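Local atomic coordinates of probable glutaminase ybaS (Escherichia coli, PDB entry 1U60), a protein that catalyses the hydrolysis of L-glutamine to L-glutamate and ammonium. Residues Q86-F98 with K110-T123. Numbering follows the deposited sequence.
Sequences QDKIGADPTGLPF and KPLSPLVNAGAIAT. With EDO (1,2-ethanediol), chain G.
Lys110 reaches the carbonyl end of helix 82-88, where its NZ donates in the carbonyl plane to Gln86 O at 3.0 Å. In this serine beta-lactamase-like fold, the helix exit and the loop after it wrap around the approach to helix 117-126. With CG anti to the backbone N (chi1 -170°) and the chain extended beyond it, Lys110 is long enough for this bond, and a water links NZ to Asp87 O. The partial negative charge on such helix-end carbonyls probably favours an ammonium group. Pro111 turns the CG/CD edge of its ring to Ile89 O. Leu112 packs its CB against the Thr94 methyl and turns CD1 to Pro93 O at 3.6 Å; the positive phi of Gly90 (123°) suits glycine, and a side chain there would also point into the Leu112 backbone. The short Ser113 hydroxyl accepts from Leu115 N in an ST turn, and Pro114 sets a rigid apolar ring edge, CD, 3.9 Å from CG2 of branched Ile89. Val116, the N-cap residue, meets Thr94 tip to tip. Asn117, predicted to bind substrate, donates its backbone N to Phe98 O at 2.9 Å; its OD1, held by Lys69, lies in plane at the Phe98 ring edge, with amide and ring 70° apart. Ala122 is small enough to take Ile89 CD1 against its CB at 3.5 Å. Beside it, Thr123 OG1 touches Ile89 CG2 at 3.4 Å and donates to Gly119 O at 2.7 Å, on the opposite face of that carbonyl from Thr123 N.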
# COMPACT_ATOMS: atom_id res chain seq x y z
N GLN A 86 14.66 1.38 6.83
CA GLN A 86 14.40 0.62 5.58
C GLN A 86 15.44 -0.53 5.41
O GLN A 86 15.08 -1.66 5.01
CB GLN A 86 14.43 1.56 4.38
CG GLN A 86 13.88 0.89 3.13
CD GLN A 86 13.86 1.82 1.93
OE1 GLN A 86 14.40 2.94 1.98
NE2 GLN A 86 13.16 1.39 0.86
N ASP A 87 16.69 -0.26 5.75
CA ASP A 87 17.77 -1.23 5.66
C ASP A 87 17.69 -2.34 6.72
O ASP A 87 17.90 -3.53 6.42
CB ASP A 87 19.11 -0.51 5.88
CG ASP A 87 19.52 0.39 4.71
OD1 ASP A 87 18.95 0.28 3.59
OD2 ASP A 87 20.41 1.25 4.84
N LYS A 88 17.40 -1.94 7.96
CA LYS A 88 17.45 -2.86 9.11
C LYS A 88 16.12 -3.57 9.41
O LYS A 88 16.13 -4.60 10.08
CB LYS A 88 17.94 -2.09 10.34
CG LYS A 88 19.28 -1.39 10.13
CD LYS A 88 20.38 -2.39 9.82
CE LYS A 88 21.77 -1.70 9.87
NZ LYS A 88 22.90 -2.59 9.36
N ILE A 89 15.00 -3.05 8.91
CA ILE A 89 13.68 -3.60 9.19
C ILE A 89 12.99 -3.88 7.87
O ILE A 89 12.63 -5.02 7.62
CB ILE A 89 12.80 -2.67 10.06
CG1 ILE A 89 13.56 -2.13 11.27
CG2 ILE A 89 11.51 -3.39 10.50
CD1 ILE A 89 13.91 -3.21 12.29
N GLY A 90 12.79 -2.84 7.06
CA GLY A 90 12.13 -2.98 5.77
C GLY A 90 10.92 -2.10 5.63
O GLY A 90 10.46 -1.51 6.59
N ALA A 91 10.40 -2.02 4.42
CA ALA A 91 9.23 -1.24 4.08
C ALA A 91 8.21 -2.04 3.24
O ALA A 91 7.32 -1.45 2.67
CB ALA A 91 9.70 0.01 3.30
N ASP A 92 8.30 -3.38 3.20
CA ASP A 92 7.47 -4.17 2.27
C ASP A 92 6.48 -5.10 2.98
O ASP A 92 6.81 -5.63 4.05
CB ASP A 92 8.34 -5.00 1.34
CG ASP A 92 9.13 -4.16 0.40
OD1 ASP A 92 8.52 -3.24 -0.23
OD2 ASP A 92 10.37 -4.31 0.26
N PRO A 93 5.28 -5.27 2.42
CA PRO A 93 4.32 -6.25 2.95
C PRO A 93 4.83 -7.69 2.74
O PRO A 93 5.61 -7.97 1.80
CB PRO A 93 3.05 -5.95 2.19
CG PRO A 93 3.52 -5.48 0.89
CD PRO A 93 4.72 -4.58 1.26
N THR A 94 4.48 -8.57 3.68
CA THR A 94 4.91 -9.97 3.60
C THR A 94 4.01 -10.93 2.84
O THR A 94 4.46 -12.00 2.50
CB THR A 94 5.07 -10.55 4.96
OG1 THR A 94 3.81 -10.52 5.62
CG2 THR A 94 6.03 -9.71 5.78
N GLY A 95 2.76 -10.54 2.60
CA GLY A 95 1.75 -11.41 2.02
C GLY A 95 1.25 -12.51 2.95
O GLY A 95 0.53 -13.42 2.51
N LEU A 96 1.65 -12.45 4.22
CA LEU A 96 1.47 -13.59 5.15
C LEU A 96 1.05 -13.11 6.57
O LEU A 96 1.14 -11.93 6.87
CB LEU A 96 2.80 -14.38 5.27
CG LEU A 96 3.22 -15.17 4.00
CD1 LEU A 96 4.67 -15.66 4.07
CD2 LEU A 96 2.31 -16.33 3.73
N PRO A 97 0.54 -14.00 7.40
CA PRO A 97 -0.02 -13.60 8.70
C PRO A 97 0.98 -12.87 9.62
O PRO A 97 2.22 -12.96 9.47
CB PRO A 97 -0.50 -14.94 9.29
CG PRO A 97 -0.78 -15.79 8.04
CD PRO A 97 0.32 -15.44 7.13
N PHE A 98 0.40 -12.19 10.60
CA PHE A 98 1.14 -11.39 11.57
C PHE A 98 2.35 -12.05 12.23
O PHE A 98 3.31 -11.36 12.61
CB PHE A 98 0.16 -10.93 12.65
CG PHE A 98 -0.23 -12.00 13.62
CD1 PHE A 98 -1.15 -12.98 13.29
CD2 PHE A 98 0.34 -12.04 14.89
CE1 PHE A 98 -1.52 -13.97 14.21
CE2 PHE A 98 -0.02 -13.06 15.80
CZ PHE A 98 -0.95 -14.01 15.45
N LYS A 110 15.12 -11.48 6.97
CA LYS A 110 14.73 -10.08 7.02
C LYS A 110 13.24 -9.98 7.30
O LYS A 110 12.47 -10.63 6.66
CB LYS A 110 15.05 -9.32 5.71
CG LYS A 110 14.84 -7.80 5.93
CD LYS A 110 15.48 -6.91 4.88
CE LYS A 110 15.22 -5.41 5.22
NZ LYS A 110 15.46 -4.51 4.08
N PRO A 111 12.84 -9.18 8.30
CA PRO A 111 11.42 -9.11 8.67
C PRO A 111 10.50 -8.32 7.75
O PRO A 111 9.28 -8.42 7.93
CB PRO A 111 11.48 -8.50 10.10
CG PRO A 111 12.70 -7.70 10.10
CD PRO A 111 13.68 -8.49 9.28
N LEU A 112 11.04 -7.59 6.79
CA LEU A 112 10.30 -6.85 5.77
C LEU A 112 9.50 -5.68 6.20
O LEU A 112 9.59 -4.64 5.54
CB LEU A 112 9.38 -7.75 4.91
CG LEU A 112 9.96 -8.61 3.77
CD1 LEU A 112 9.04 -8.74 2.50
CD2 LEU A 112 11.39 -8.49 3.51
N SER A 113 8.70 -5.80 7.25
CA SER A 113 7.81 -4.70 7.69
C SER A 113 7.90 -4.52 9.20
O SER A 113 7.80 -5.51 9.93
CB SER A 113 6.33 -4.98 7.34
OG SER A 113 5.46 -4.03 8.00
N PRO A 114 8.02 -3.28 9.68
CA PRO A 114 7.95 -3.01 11.15
C PRO A 114 6.59 -3.29 11.75
O PRO A 114 6.44 -3.22 12.94
CB PRO A 114 8.21 -1.51 11.29
CG PRO A 114 8.26 -0.96 9.89
CD PRO A 114 8.25 -2.06 8.90
N LEU A 115 5.60 -3.57 10.91
CA LEU A 115 4.24 -3.81 11.38
C LEU A 115 3.79 -5.26 11.44
O LEU A 115 2.67 -5.49 11.82
CB LEU A 115 3.23 -2.93 10.63
CG LEU A 115 3.54 -1.45 10.56
CD1 LEU A 115 2.40 -0.68 9.88
CD2 LEU A 115 3.81 -0.83 11.97
N VAL A 116 4.62 -6.23 11.01
CA VAL A 116 4.36 -7.61 11.39
C VAL A 116 5.14 -7.89 12.68
O VAL A 116 5.97 -7.10 13.07
CB VAL A 116 4.68 -8.61 10.29
CG1 VAL A 116 3.85 -8.26 9.04
CG2 VAL A 116 6.19 -8.67 10.02
N ASN A 117 4.80 -8.96 13.39
CA ASN A 117 5.43 -9.15 14.72
C ASN A 117 6.98 -9.17 14.66
O ASN A 117 7.66 -8.60 15.48
CB ASN A 117 4.92 -10.45 15.37
CG ASN A 117 3.55 -10.31 16.02
OD1 ASN A 117 2.72 -9.48 15.64
ND2 ASN A 117 3.27 -11.22 16.97
N ALA A 118 7.52 -9.87 13.67
CA ALA A 118 8.96 -10.02 13.56
C ALA A 118 9.60 -8.63 13.33
O ALA A 118 10.55 -8.26 14.01
CB ALA A 118 9.29 -11.00 12.37
N GLY A 119 9.05 -7.85 12.40
CA GLY A 119 9.57 -6.53 12.18
C GLY A 119 9.44 -5.61 13.38
O GLY A 119 10.28 -4.76 13.61
N ALA A 120 8.37 -5.79 14.15
CA ALA A 120 8.11 -4.92 15.27
C ALA A 120 9.09 -5.23 16.37
O ALA A 120 9.60 -4.34 17.01
CB ALA A 120 6.68 -5.12 15.75
N ILE A 121 9.36 -6.51 16.59
CA ILE A 121 10.34 -6.90 17.60
C ILE A 121 11.73 -6.37 17.24
O ILE A 121 12.47 -5.87 18.10
CB ILE A 121 10.33 -8.43 17.80
CG1 ILE A 121 9.02 -8.86 18.46
CG2 ILE A 121 11.49 -8.88 18.69
CD1 ILE A 121 8.68 -10.35 18.37
N ALA A 122 12.06 -6.42 15.96
CA ALA A 122 13.32 -5.84 15.43
C ALA A 122 13.35 -4.32 15.58
O ALA A 122 14.42 -3.77 15.97
CB ALA A 122 13.54 -6.25 14.03
N THR A 123 12.21 -3.66 15.37
CA THR A 123 12.13 -2.19 15.50
C THR A 123 12.29 -1.82 17.00
O THR A 123 13.00 -0.88 17.36
CB THR A 123 10.85 -1.69 14.93
OG1 THR A 123 10.73 -2.11 13.53
CG2 THR A 123 10.80 -0.15 14.95
C1 EDO G . 22.59 -1.75 5.98
O1 EDO G . 22.09 -3.05 6.30
C2 EDO G . 24.02 -1.58 6.45
O2 EDO G . 24.10 -0.56 7.42
O HOH W 1 18.37 -4.60 3.87
O HOH W 2 12.59 -5.54 2.66
O HOH W 3 6.02 -11.83 12.17